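Long-range contacts in N-ACETYLMURAMOYL-L-ALANINE AMIDASE CwlV (Paenibacillus polymyxa, PDB 1JWQ), which probably hydrolyses the amide bond between N-acetylmuramic acid and L-alanine in peptidoglycan, the piece described here being its zinc-binding catalytic domain: residues 31-36 and 159-164; 66-71 and 132-137; 79-84 and 144-149; 92-97 and 110-115. All coordinates share one frame; numbering follows the deposited sequence.

Contact 1: residues 31-36 and 159-164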
loop_
_atom_site.group_PDB
_atom_site.type_symbol
_atom_site.label_atom_id
_atom_site.label_comp_id
_atom_site.label_asym_id
_atom_site.label_seq_id
_atom_site.Cartn_x
_atom_site.Cartn_y
_atom_site.Cartn_z
ATOM N N LEU A 31 -4.669 5.869 4.411
ATOM C CA LEU A 31 -6.115 5.711 4.319
ATOM C C LEU A 31 -6.650 6.293 3.012
ATOM O O LEU A 31 -7.430 5.651 2.317
ATOM C CB LEU A 31 -6.793 6.392 5.507
ATOM C CG LEU A 31 -8.322 6.321 5.514
ATOM C CD1 LEU A 31 -8.774 4.866 5.547
ATOM C CD2 LEU A 31 -8.846 7.066 6.729
ATOM N N ALA A 32 -6.230 7.510 2.683
ATOM C CA ALA A 32 -6.675 8.159 1.454
ATOM C C ALA A 32 -6.375 7.272 0.247
ATOM O O ALA A 32 -7.192 7.151 -0.671
ATOM C CB ALA A 32 -5.985 9.523 1.296
ATOM N N MET A 33 -5.201 6.648 0.251
ATOM C CA MET A 33 -4.806 5.771 -0.845
ATOM C C MET A 33 -5.662 4.507 -0.876
ATOM O O MET A 33 -6.144 4.104 -1.932
ATOM C CB MET A 33 -3.328 5.382 -0.718
ATOM C CG MET A 33 -2.366 6.524 -0.995
ATOM S SD MET A 33 -2.621 7.221 -2.640
ATOM C CE MET A 33 -2.571 5.743 -3.634
ATOM N N ALA A 34 -5.842 3.887 0.287
ATOM C CA ALA A 34 -6.643 2.674 0.384
ATOM C C ALA A 34 -8.064 2.917 -0.110
ATOM O O ALA A 34 -8.629 2.101 -0.841
ATOM C CB ALA A 34 -6.664 2.170 1.826
ATOM N N LEU A 35 -8.645 4.044 0.284
ATOM C CA LEU A 35 -10.007 4.369 -0.129
ATOM C C LEU A 35 -10.095 4.586 -1.639
ATOM O O LEU A 35 -11.073 4.192 -2.270
ATOM C CB LEU A 35 -10.500 5.616 0.610
ATOM C CG LEU A 35 -10.650 5.457 2.126
ATOM C CD1 LEU A 35 -11.128 6.760 2.730
ATOM C CD2 LEU A 35 -11.630 4.329 2.437
ATOM N N LYS A 36 -9.077 5.216 -2.214
ATOM C CA LYS A 36 -9.068 5.456 -3.654
ATOM C C LYS A 36 -8.921 4.144 -4.419
ATOM O O LYS A 36 -9.586 3.931 -5.433
ATOM C CB LYS A 36 -7.940 6.419 -4.033
ATOM C CG LYS A 36 -8.227 7.871 -3.684
ATOM C CD LYS A 36 -7.029 8.762 -3.965
ATOM C CE LYS A 36 -7.299 10.216 -3.570
ATOM N NZ LYS A 36 -8.393 10.809 -4.385
ATOM N N ASP A 159 -3.890 14.657 -7.394
ATOM C CA ASP A 159 -3.672 14.032 -8.691
ATOM C C ASP A 159 -2.684 12.879 -8.579
ATOM O O ASP A 159 -2.868 11.832 -9.197
ATOM C CB ASP A 159 -3.181 15.063 -9.709
ATOM C CG ASP A 159 -4.178 16.187 -9.916
ATOM O OD1 ASP A 159 -5.394 15.900 -9.964
ATOM O OD2 ASP A 159 -3.749 17.355 -10.039
ATOM N N PHE A 160 -1.637 13.079 -7.787
ATOM C CA PHE A 160 -0.626 12.049 -7.569
ATOM C C PHE A 160 -1.303 10.807 -7.003
ATOM O O PHE A 160 -1.126 9.703 -7.517
ATOM C CB PHE A 160 0.430 12.545 -6.574
ATOM C CG PHE A 160 1.374 11.471 -6.098
ATOM C CD1 PHE A 160 2.483 11.109 -6.856
ATOM C CD2 PHE A 160 1.141 10.809 -4.894
ATOM C CE1 PHE A 160 3.347 10.103 -6.422
ATOM C CE2 PHE A 160 2.000 9.800 -4.453
ATOM C CZ PHE A 160 3.104 9.449 -5.221
ATOM N N GLN A 161 -2.083 10.998 -5.945
ATOM C CA GLN A 161 -2.779 9.890 -5.299
ATOM C C GLN A 161 -3.683 9.134 -6.263
ATOM O O GLN A 161 -3.683 7.905 -6.288
ATOM C CB GLN A 161 -3.602 10.394 -4.111
ATOM C CG GLN A 161 -2.775 11.131 -3.071
ATOM C CD GLN A 161 -3.535 11.405 -1.788
ATOM O OE1 GLN A 161 -4.760 11.291 -1.740
ATOM N NE2 GLN A 161 -2.809 11.783 -0.741
ATOM N N ASN A 162 -4.451 9.864 -7.060
ATOM C CA ASN A 162 -5.351 9.220 -8.007
ATOM C C ASN A 162 -4.602 8.385 -9.032
ATOM O O ASN A 162 -5.022 7.282 -9.373
ATOM C CB ASN A 162 -6.214 10.267 -8.715
ATOM C CG ASN A 162 -7.234 10.891 -7.789
ATOM O OD1 ASN A 162 -7.867 10.195 -6.992
ATOM N ND2 ASN A 162 -7.414 12.205 -7.893
ATOM N N ARG A 163 -3.489 8.920 -9.517
ATOM C CA ARG A 163 -2.671 8.237 -10.507
ATOM C C ARG A 163 -2.059 6.968 -9.912
ATOM O O ARG A 163 -2.071 5.901 -10.529
ATOM C CB ARG A 163 -1.563 9.176 -10.975
ATOM C CG ARG A 163 -0.696 8.611 -12.069
ATOM C CD ARG A 163 0.644 9.303 -12.068
ATOM N NE ARG A 163 0.531 10.733 -11.801
ATOM C CZ ARG A 163 1.472 11.440 -11.188
ATOM N NH1 ARG A 163 2.583 10.841 -10.777
ATOM N NH2 ARG A 163 1.317 12.745 -11.014
ATOM N N VAL A 164 -1.531 7.098 -8.701
ATOM C CA VAL A 164 -0.905 5.980 -8.010
ATOM C C VAL A 164 -1.938 4.936 -7.611
ATOM O O VAL A 164 -1.680 3.738 -7.704
ATOM C CB VAL A 164 -0.145 6.473 -6.762
ATOM C CG1 VAL A 164 0.390 5.291 -5.964
ATOM C CG2 VAL A 164 1.008 7.373 -7.194
#

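Contact 2: residues 66-71 and 132-137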
loop_
_atom_site.group_PDB
_atom_site.type_symbol
_atom_site.label_atom_id
_atom_site.label_comp_id
_atom_site.label_asym_id
_atom_site.label_seq_id
_atom_site.Cartn_x
_atom_site.Cartn_y
_atom_site.Cartn_z
ATOM N N LYS A 66 -5.259 -11.248 10.392
ATOM C CA LYS A 66 -6.395 -12.124 10.663
ATOM C C LYS A 66 -7.544 -11.923 9.680
ATOM O O LYS A 66 -8.173 -12.888 9.243
ATOM C CB LYS A 66 -6.891 -11.933 12.098
ATOM C CG LYS A 66 -7.957 -12.946 12.504
ATOM C CD LYS A 66 -8.030 -13.118 14.016
ATOM C CE LYS A 66 -8.379 -11.823 14.723
ATOM N NZ LYS A 66 -8.462 -12.016 16.202
ATOM N N VAL A 67 -7.820 -10.673 9.327
ATOM C CA VAL A 67 -8.887 -10.388 8.376
ATOM C C VAL A 67 -8.584 -11.068 7.046
ATOM O O VAL A 67 -9.439 -11.732 6.461
ATOM C CB VAL A 67 -9.025 -8.871 8.120
ATOM C CG1 VAL A 67 -10.052 -8.619 7.023
ATOM C CG2 VAL A 67 -9.430 -8.166 9.402
ATOM N N ALA A 68 -7.359 -10.890 6.567
ATOM C CA ALA A 68 -6.948 -11.483 5.307
ATOM C C ALA A 68 -7.057 -13.002 5.358
ATOM O O ALA A 68 -7.566 -13.619 4.428
ATOM C CB ALA A 68 -5.517 -11.066 4.971
ATOM N N GLU A 69 -6.592 -13.606 6.448
ATOM C CA GLU A 69 -6.652 -15.060 6.571
ATOM C C GLU A 69 -8.081 -15.573 6.683
ATOM O O GLU A 69 -8.468 -16.517 5.992
ATOM C CB GLU A 69 -5.845 -15.529 7.781
ATOM C CG GLU A 69 -4.371 -15.178 7.686
ATOM C CD GLU A 69 -3.750 -15.686 6.402
ATOM O OE1 GLU A 69 -3.047 -14.903 5.729
ATOM O OE2 GLU A 69 -3.965 -16.870 6.065
ATOM N N ASN A 70 -8.863 -14.944 7.552
ATOM C CA ASN A 70 -10.246 -15.356 7.762
ATOM C C ASN A 70 -11.124 -15.231 6.517
ATOM O O ASN A 70 -11.954 -16.097 6.253
ATOM C CB ASN A 70 -10.857 -14.568 8.923
ATOM C CG ASN A 70 -12.323 -14.899 9.145
ATOM O OD1 ASN A 70 -13.206 -14.145 8.739
ATOM N ND2 ASN A 70 -12.587 -16.040 9.778
ATOM N N LEU A 71 -10.946 -14.158 5.752
ATOM C CA LEU A 71 -11.739 -13.956 4.543
ATOM C C LEU A 71 -11.121 -14.647 3.330
ATOM O O LEU A 71 -11.622 -14.524 2.207
ATOM C CB LEU A 71 -11.902 -12.458 4.268
ATOM C CG LEU A 71 -12.532 -11.655 5.410
ATOM C CD1 LEU A 71 -12.702 -10.193 4.982
ATOM C CD2 LEU A 71 -13.881 -12.262 5.779
ATOM N N ARG A 132 4.476 -11.158 6.243
ATOM C CA ARG A 132 5.136 -12.380 6.690
ATOM C C ARG A 132 4.138 -13.416 7.196
ATOM O O ARG A 132 4.216 -14.591 6.840
ATOM C CB ARG A 132 6.109 -12.072 7.829
ATOM C CG ARG A 132 6.705 -13.321 8.464
ATOM C CD ARG A 132 7.586 -12.976 9.653
ATOM N NE ARG A 132 6.820 -12.422 10.766
ATOM C CZ ARG A 132 7.029 -11.220 11.295
ATOM N NH1 ARG A 132 7.983 -10.436 10.814
ATOM N NH2 ARG A 132 6.286 -10.802 12.311
ATOM N N GLU A 133 3.211 -12.965 8.038
ATOM C CA GLU A 133 2.216 -13.841 8.646
ATOM C C GLU A 133 1.033 -14.182 7.751
ATOM O O GLU A 133 0.271 -15.100 8.051
ATOM C CB GLU A 133 1.734 -13.232 9.964
ATOM C CG GLU A 133 2.869 -13.026 10.963
ATOM C CD GLU A 133 3.595 -14.322 11.302
ATOM O OE1 GLU A 133 4.834 -14.293 11.474
ATOM O OE2 GLU A 133 2.927 -15.369 11.403
ATOM N N THR A 134 0.880 -13.444 6.657
ATOM C CA THR A 134 -0.195 -13.718 5.712
ATOM C C THR A 134 0.205 -14.967 4.935
ATOM O O THR A 134 1.394 -15.282 4.834
ATOM C CB THR A 134 -0.392 -12.544 4.739
ATOM O OG1 THR A 134 0.857 -11.867 4.551
ATOM C CG2 THR A 134 -1.430 -11.568 5.288
ATOM N N THR A 135 -0.780 -15.679 4.394
ATOM C CA THR A 135 -0.504 -16.901 3.645
ATOM C C THR A 135 -0.788 -16.778 2.154
ATOM O O THR A 135 -0.512 -17.705 1.394
ATOM C CB THR A 135 -1.321 -18.088 4.183
ATOM O OG1 THR A 135 -2.717 -17.830 3.985
ATOM C CG2 THR A 135 -1.051 -18.292 5.670
ATOM N N MET A 136 -1.363 -15.652 1.740
ATOM C CA MET A 136 -1.640 -15.428 0.328
ATOM C C MET A 136 -0.613 -14.411 -0.168
ATOM O O MET A 136 0.104 -13.813 0.637
ATOM C CB MET A 136 -3.066 -14.880 0.125
ATOM C CG MET A 136 -3.297 -13.435 0.591
ATOM S SD MET A 136 -3.289 -13.189 2.386
ATOM C CE MET A 136 -4.544 -14.415 2.920
ATOM N N PRO A 137 -0.516 -14.210 -1.494
ATOM C CA PRO A 137 0.463 -13.234 -1.986
ATOM C C PRO A 137 0.240 -11.910 -1.272
ATOM O O PRO A 137 -0.867 -11.377 -1.274
ATOM C CB PRO A 137 0.155 -13.167 -3.478
ATOM C CG PRO A 137 -0.234 -14.584 -3.780
ATOM C CD PRO A 137 -1.159 -14.922 -2.613
#

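Contact 3: residues 79-84 and 144-149. With ZN (zinc ion), chain B.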
loop_
_atom_site.group_PDB
_atom_site.type_symbol
_atom_site.label_atom_id
_atom_site.label_comp_id
_atom_site.label_asym_id
_atom_site.label_seq_id
_atom_site.Cartn_x
_atom_site.Cartn_y
_atom_site.Cartn_z
ATOM N N ILE A 79 -0.506 -0.485 2.350
ATOM C CA ILE A 79 -0.047 0.788 1.819
ATOM C C ILE A 79 0.569 1.654 2.910
ATOM O O ILE A 79 -0.034 1.885 3.957
ATOM C CB ILE A 79 -1.204 1.549 1.142
ATOM C CG1 ILE A 79 -1.782 0.701 0.001
ATOM C CG2 ILE A 79 -0.701 2.877 0.600
ATOM C CD1 ILE A 79 -2.975 1.344 -0.705
ATOM N N HIS A 80 1.783 2.117 2.643
ATOM C CA HIS A 80 2.539 2.925 3.587
ATOM C C HIS A 80 3.281 4.065 2.900
ATOM O O HIS A 80 3.323 4.154 1.675
ATOM C CB HIS A 80 3.570 2.043 4.299
ATOM C CG HIS A 80 2.976 1.064 5.260
ATOM N ND1 HIS A 80 3.013 1.248 6.624
ATOM C CD2 HIS A 80 2.335 -0.112 5.055
ATOM C CE1 HIS A 80 2.423 0.229 7.222
ATOM N NE2 HIS A 80 2.002 -0.611 6.292
ATOM N N ALA A 81 3.857 4.939 3.721
ATOM C CA ALA A 81 4.665 6.061 3.256
ATOM C C ALA A 81 5.928 5.907 4.098
ATOM O O ALA A 81 5.852 5.563 5.282
ATOM C CB ALA A 81 3.980 7.389 3.543
ATOM N N ASN A 82 7.077 6.164 3.484
ATOM C CA ASN A 82 8.374 5.986 4.127
ATOM C C ASN A 82 8.929 7.206 4.863
ATOM O O ASN A 82 8.411 8.316 4.751
ATOM C CB ASN A 82 9.374 5.538 3.056
ATOM C CG ASN A 82 10.290 4.427 3.525
ATOM O OD1 ASN A 82 10.814 3.666 2.709
ATOM N ND2 ASN A 82 10.497 4.330 4.829
ATOM N N SER A 83 9.998 6.980 5.618
ATOM C CA SER A 83 10.653 8.049 6.356
ATOM C C SER A 83 12.106 7.671 6.565
ATOM O O SER A 83 12.428 6.500 6.781
ATOM C CB SER A 83 9.980 8.272 7.708
ATOM O OG SER A 83 10.464 9.461 8.307
ATOM N N SER A 84 12.979 8.670 6.494
ATOM C CA SER A 84 14.410 8.465 6.660
ATOM C C SER A 84 15.013 9.558 7.534
ATOM O O SER A 84 14.465 10.651 7.626
ATOM C CB SER A 84 15.095 8.483 5.295
ATOM O OG SER A 84 16.508 8.539 5.427
ATOM N N GLY A 144 6.353 6.650 -1.038
ATOM C CA GLY A 144 7.357 7.691 -1.149
ATOM C C GLY A 144 7.796 8.108 0.239
ATOM O O GLY A 144 7.269 7.598 1.229
ATOM N N TYR A 145 8.745 9.036 0.319
ATOM C CA TYR A 145 9.259 9.499 1.610
ATOM C C TYR A 145 8.632 10.791 2.100
ATOM O O TYR A 145 8.677 11.812 1.418
ATOM C CB TYR A 145 10.781 9.674 1.532
ATOM C CG TYR A 145 11.526 8.366 1.571
ATOM C CD1 TYR A 145 12.188 7.955 2.727
ATOM C CD2 TYR A 145 11.529 7.514 0.465
ATOM C CE1 TYR A 145 12.837 6.721 2.784
ATOM C CE2 TYR A 145 12.166 6.281 0.511
ATOM C CZ TYR A 145 12.818 5.891 1.670
ATOM O OH TYR A 145 13.448 4.669 1.707
ATOM N N LEU A 146 8.054 10.737 3.297
ATOM C CA LEU A 146 7.424 11.898 3.903
ATOM C C LEU A 146 8.476 12.779 4.565
ATOM O O LEU A 146 8.176 13.880 5.020
ATOM C CB LEU A 146 6.404 11.457 4.954
ATOM C CG LEU A 146 5.240 10.628 4.406
ATOM C CD1 LEU A 146 4.290 10.260 5.539
ATOM C CD2 LEU A 146 4.508 11.434 3.340
ATOM N N SER A 147 9.704 12.271 4.623
ATOM C CA SER A 147 10.820 12.989 5.231
ATOM C C SER A 147 11.499 13.941 4.249
ATOM O O SER A 147 12.391 14.706 4.623
ATOM C CB SER A 147 11.839 11.985 5.785
ATOM O OG SER A 147 12.011 10.896 4.897
ATOM N N ASN A 148 11.079 13.880 2.989
ATOM C CA ASN A 148 11.611 14.750 1.946
ATOM C C ASN A 148 10.531 15.793 1.672
ATOM O O ASN A 148 9.387 15.449 1.395
ATOM C CB ASN A 148 11.920 13.940 0.681
ATOM C CG ASN A 148 12.326 14.810 -0.493
ATOM O OD1 ASN A 148 11.480 15.385 -1.177
ATOM N ND2 ASN A 148 13.631 14.919 -0.728
ATOM N N ALA A 149 10.897 17.066 1.767
ATOM C CA ALA A 149 9.946 18.155 1.565
ATOM C C ALA A 149 9.137 18.074 0.275
ATOM O O ALA A 149 7.906 18.135 0.304
ATOM C CB ALA A 149 10.669 19.496 1.637
HETATM ZN ZN ZN B . 4.188 2.749 7.672
HETATM O O HOH W 1 5.973 3.034 6.767
HETATM O O HOH W 2 5.382 1.160 8.735
#

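Contact 4: residues 92-97 and 110-115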
loop_
_atom_site.group_PDB
_atom_site.type_symbol
_atom_site.label_atom_id
_atom_site.label_comp_id
_atom_site.label_asym_id
_atom_site.label_seq_id
_atom_site.Cartn_x
_atom_site.Cartn_y
_atom_site.Cartn_z
ATOM N N THR A 92 10.175 5.157 -4.449
ATOM C CA THR A 92 9.113 4.182 -4.257
ATOM C C THR A 92 9.696 2.776 -4.111
ATOM O O THR A 92 10.564 2.371 -4.891
ATOM C CB THR A 92 8.164 4.208 -5.466
ATOM O OG1 THR A 92 7.606 5.521 -5.594
ATOM C CG2 THR A 92 7.061 3.192 -5.301
ATOM N N GLU A 93 9.201 2.035 -3.119
ATOM C CA GLU A 93 9.664 0.677 -2.862
ATOM C C GLU A 93 8.486 -0.288 -2.675
ATOM O O GLU A 93 7.434 0.092 -2.135
ATOM C CB GLU A 93 10.537 0.653 -1.599
ATOM C CG GLU A 93 11.353 1.928 -1.383
ATOM C CD GLU A 93 12.063 1.972 -0.036
ATOM O OE1 GLU A 93 11.575 1.342 0.933
ATOM O OE2 GLU A 93 13.112 2.653 0.072
ATOM N N THR A 94 8.683 -1.531 -3.116
ATOM C CA THR A 94 7.677 -2.581 -3.001
ATOM C C THR A 94 8.349 -3.712 -2.248
ATOM O O THR A 94 9.430 -4.141 -2.632
ATOM C CB THR A 94 7.241 -3.101 -4.366
ATOM O OG1 THR A 94 6.574 -2.054 -5.084
ATOM C CG2 THR A 94 6.290 -4.287 -4.183
ATOM N N TYR A 95 7.723 -4.169 -1.168
ATOM C CA TYR A 95 8.277 -5.242 -0.346
ATOM C C TYR A 95 7.477 -6.537 -0.367
ATOM O O TYR A 95 6.250 -6.526 -0.465
ATOM C CB TYR A 95 8.365 -4.801 1.112
ATOM C CG TYR A 95 9.363 -3.716 1.384
ATOM C CD1 TYR A 95 9.010 -2.370 1.297
ATOM C CD2 TYR A 95 10.668 -4.036 1.744
ATOM C CE1 TYR A 95 9.938 -1.369 1.571
ATOM C CE2 TYR A 95 11.599 -3.051 2.019
ATOM C CZ TYR A 95 11.231 -1.721 1.933
ATOM O OH TYR A 95 12.153 -0.747 2.232
ATOM N N TYR A 96 8.190 -7.652 -0.246
ATOM C CA TYR A 96 7.584 -8.977 -0.174
ATOM C C TYR A 96 8.387 -9.644 0.943
ATOM O O TYR A 96 9.479 -9.174 1.279
ATOM C CB TYR A 96 7.785 -9.764 -1.476
ATOM C CG TYR A 96 9.202 -10.258 -1.657
ATOM C CD1 TYR A 96 10.197 -9.419 -2.159
ATOM C CD2 TYR A 96 9.570 -11.541 -1.249
ATOM C CE1 TYR A 96 11.523 -9.847 -2.246
ATOM C CE2 TYR A 96 10.886 -11.974 -1.329
ATOM C CZ TYR A 96 11.857 -11.120 -1.827
ATOM O OH TYR A 96 13.160 -11.543 -1.892
ATOM N N GLN A 97 7.864 -10.718 1.526
ATOM C CA GLN A 97 8.592 -11.422 2.584
ATOM C C GLN A 97 8.668 -12.908 2.279
ATOM O O GLN A 97 9.615 -13.582 2.678
ATOM C CB GLN A 97 7.925 -11.211 3.950
ATOM C CG GLN A 97 8.782 -11.611 5.166
ATOM C CD GLN A 97 8.766 -13.105 5.479
ATOM O OE1 GLN A 97 7.742 -13.777 5.338
ATOM N NE2 GLN A 97 9.903 -13.623 5.939
ATOM N N LYS A 110 5.387 -3.368 -11.420
ATOM C CA LYS A 110 5.323 -3.033 -12.843
ATOM C C LYS A 110 4.356 -1.880 -13.130
ATOM O O LYS A 110 4.638 -1.008 -13.954
ATOM C CB LYS A 110 4.899 -4.270 -13.644
ATOM C CG LYS A 110 4.893 -4.083 -15.159
ATOM C CD LYS A 110 4.404 -5.341 -15.867
ATOM C CE LYS A 110 4.685 -5.288 -17.367
ATOM N NZ LYS A 110 4.192 -4.036 -18.001
ATOM N N TYR A 111 3.220 -1.864 -12.443
ATOM C CA TYR A 111 2.229 -0.812 -12.664
ATOM C C TYR A 111 2.246 0.279 -11.608
ATOM O O TYR A 111 1.947 1.445 -11.883
ATOM C CB TYR A 111 0.835 -1.430 -12.744
ATOM C CG TYR A 111 0.727 -2.446 -13.851
ATOM C CD1 TYR A 111 0.968 -3.799 -13.610
ATOM C CD2 TYR A 111 0.457 -2.045 -15.159
ATOM C CE1 TYR A 111 0.945 -4.729 -14.649
ATOM C CE2 TYR A 111 0.433 -2.961 -16.199
ATOM C CZ TYR A 111 0.680 -4.300 -15.939
ATOM O OH TYR A 111 0.667 -5.207 -16.973
ATOM N N PHE A 112 2.605 -0.111 -10.396
ATOM C CA PHE A 112 2.660 0.804 -9.268
ATOM C C PHE A 112 3.815 1.810 -9.351
ATOM O O PHE A 112 3.604 3.022 -9.259
ATOM C CB PHE A 112 2.752 -0.035 -7.986
ATOM C CG PHE A 112 3.196 0.727 -6.776
ATOM C CD1 PHE A 112 4.267 0.263 -6.016
ATOM C CD2 PHE A 112 2.534 1.880 -6.371
ATOM C CE1 PHE A 112 4.669 0.935 -4.870
ATOM C CE2 PHE A 112 2.930 2.558 -5.224
ATOM C CZ PHE A 112 3.996 2.088 -4.472
ATOM N N ALA A 113 5.031 1.308 -9.537
ATOM C CA ALA A 113 6.211 2.163 -9.592
ATOM C C ALA A 113 6.151 3.306 -10.610
ATOM O O ALA A 113 6.370 4.464 -10.261
ATOM C CB ALA A 113 7.457 1.306 -9.830
ATOM N N PRO A 114 5.859 2.999 -11.884
ATOM C CA PRO A 114 5.793 4.064 -12.893
ATOM C C PRO A 114 4.731 5.110 -12.573
ATOM O O PRO A 114 4.871 6.277 -12.936
ATOM C CB PRO A 114 5.471 3.303 -14.178
ATOM C CG PRO A 114 6.096 1.960 -13.938
ATOM C CD PRO A 114 5.695 1.678 -12.513
ATOM N N ALA A 115 3.671 4.688 -11.889
ATOM C CA ALA A 115 2.589 5.598 -11.532
ATOM C C ALA A 115 3.012 6.682 -10.544
ATOM O O ALA A 115 2.500 7.797 -10.597
ATOM C CB ALA A 115 1.398 4.811 -10.977
#

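Contact 1: residues 31-36 and 159-164
Met33 and Gln161 bring together two helices, 26-42 and 158-176, that pack side by side against the central sheet of this open alpha-beta-alpha domain. The short helical segments approach to 9.5 Å between axes and cross at -48°, and the residues that touch, Ala32, Met33 and Lys36 on one side and Gln161, Asn162 and Val164 on the other, span about one turn of each helix.

The tight part lies toward the sheet. The Met33 chain leaves beside its own backbone N and then bends twice, which curls the thioether back over Gln161: SD sits 3.6 Å from Gln161 CB, while the terminal methyl passes on to touch Val164, CE to CG1 3.8 Å, the two side chains meeting nearly at right angles. Ala165 and Ile168, further along helix 158-176, also touch Met33, and Val164 in turn reaches Phe112 and Thr116 of helix 102-116. Gln161, though polar, is buried here. Its NE2 is satisfied by the carbonyl of Leu155, and on the amide oxygen side Ala32 CB comes to 3.7 Å from OE1.

Toward solvent the packing gives way to long polar side chains. Lys36 stays extended to CE, which lies 3.3 Å from Gln161 OE1, and thus crosses the Gln161 chain before it turns. Asn162 starts off away from helix 26-42, yet its exposed amide swings back to meet the lysine, whose ammonium also forms a salt bridge with Glu158. The bend at the last torsion of Lys36 (chi4 -64°) delivers NZ to Asn162 OD1 at 2.7 Å, tilted 34° from the carbonyl plane.

Contact 2: residues 66-71 and 132-137
Glu69 and Thr135 make a helix-to-loop contact held by a carboxylate: the end of helix 61-70 is tied to the connection between helix 129-132 and strand 138-145. Both oxygens of the one carboxylate are used. OE1 accepts the backbone N-H of Thr135 at 2.7 Å on its syn side, about 30° out of the carboxylate plane, while OE2 receives the hydroxyl OG1 of Thr135 at 2.6 Å through its syn lone pair. Two bonds to one residue fix the rotation of the carboxylate. A bend at chi2 (-54°) carries the glutamate across from the helix to the loop, and the position of Thr135 OG1, between its own N and carbonyl carbon, sets the hydroxyl beside the N-H.

Beneath this pair of bonds the contact turns apolar. Met136 points at the helix and folds back on itself, so that its methyl CE lies 3.2 Å from Glu69 OE1 and 3.5 Å from Ala68 O, with SD 4.0 Å from Ala68 CB. The methyl CG2 of Thr134 meets the same Ala68 CB at 4.1 Å, whereas the Thr134 hydroxyl is turned to the carbonyl of Val130. With an alanine in place of Glu69, the N-H and hydroxyl of Thr135 would probably both lose their acceptor, and the loop would be less firmly anchored to the helix.

Phe76 touches Ala68, Thr134 and Met136, and its backbone pairs with Pro137. The arrangement thus belongs to the start of two neighbouring parallel strands, 75-82 and 138-145, with helix 61-70 lying in the beta-alpha-beta crossover that leads from strand 47-51, past strand 2-8, to strand 75-82.

Contact 3: residues 79-84 and 144-149
The backbone oxygen Asn82 O meets two groups of 144-149: Leu146 N, just past the strand end, donates to it over 2.8 Å at a nearly straight 169°, and the CA-H of Tyr145 adds a weaker, longer contact. In return, Asn82 N donates to Gly144 O at 2.7 Å. The two bonds straddle Tyr145, the usual parallel pattern, and join the C-terminal ends of strands 75-82 and 138-145 in the domain's mixed sheet.

On one face of that sheet, Asn82 CB rests over the centre of the Tyr145 ring, 3.5 Å from its centroid, and the amide lies stacked on the ring with planes 19° apart. The tyrosine hydroxyl is bonded to Glu93. An alanine in place of Tyr145 would probably strip Asn82 of the ring face it rests on and deprive Glu93 of one of its hydroxyl partners.

Strand 75-82 also supplies a zinc ligand: His80 ND1 binds the metal at 2.2 Å, His10 and Glu26 being the other protein ligands, and a zinc-bound water donates to Ala81 O. Ala81 CB meets Leu146 CD1 at 3.5 Å. Beyond the strands, Ser147 OG, lodged between its own N and carbonyl carbon (chi1 41°), accepts Ser84 N at 2.9 Å.

Contact 4: residues 92-97 and 110-115
Thr92 and Phe112 supply most of the apolar contact between strand 92-96 and helix 102-116. The two side chains come at each other from opposite directions: the threonine methyl CG2 reaches the far end of the ring obliquely, 3.3 Å from Phe112 CE1 and 3.4 Å from CZ. Phe112 gets there because its ring is swung anti to the backbone N (chi1 164°), which sends it from the helix down to the sheet. Thr92 CG2 is also near the helix backbone at Ala113 CA, 4.5 Å away. Leu141 of the neighbouring strand 138-145 and Ile168 of helix 158-176 pack on the same phenylalanine.

The second kind of meeting is oxygen at the ring edge. Thr94 OG1 lies close to the ring plane, 3.4 Å from Phe112 CD1, and Glu93 O approaches the same rim at 4.0 Å from CE1. Strand and helix segment run nearly antiparallel, at 161°, as the first two elements of the beta-alpha-beta unit that continues into strand 120-125, the parallel neighbour of 92-96 at the edge of the sheet.

Hydrogen bonds of the threonines go elsewhere, which orients their methyls and hydroxyls. Thr92 OG1 is engaged by Val143 O and by the hydroxyl of Thr116, and Thr94 OG1 is bonded to His109 ND1.

Charged and phenolic groups occupy the strand face turned from the helix. There the Tyr95 hydroxyl donates to Glu93 OE1 at 2.5 Å, coming from above the carboxylate plane, while Glu93 OE2 forms a salt bridge with Arg121.

Overall arrangement
Contacts 1, 3 and 4 adjoin one another around the sheet. Contact 1 meets contact 3 where Met33 CB lies 3.9 Å from Ile79 CG2, and meets contact 4 through Val164 CG1 and Phe112 CE2, 3.8 Å apart. Contacts 3 and 4 are linked on neighbouring strands by the hydrogen bond between Tyr145 OH and Glu93 OE2, 2.6 Å. Of the four, contact 3 holds the zinc ligand His80; the side chain of Glu93 in contact 4 lies about 10 Å from the zinc ion and that of Met33 in contact 1 about 12 Å. Contact 2 sits at the other end of the strands, its centre about 26 Å from that of contact 3, but Arg132 touches Gln97 of contact 4.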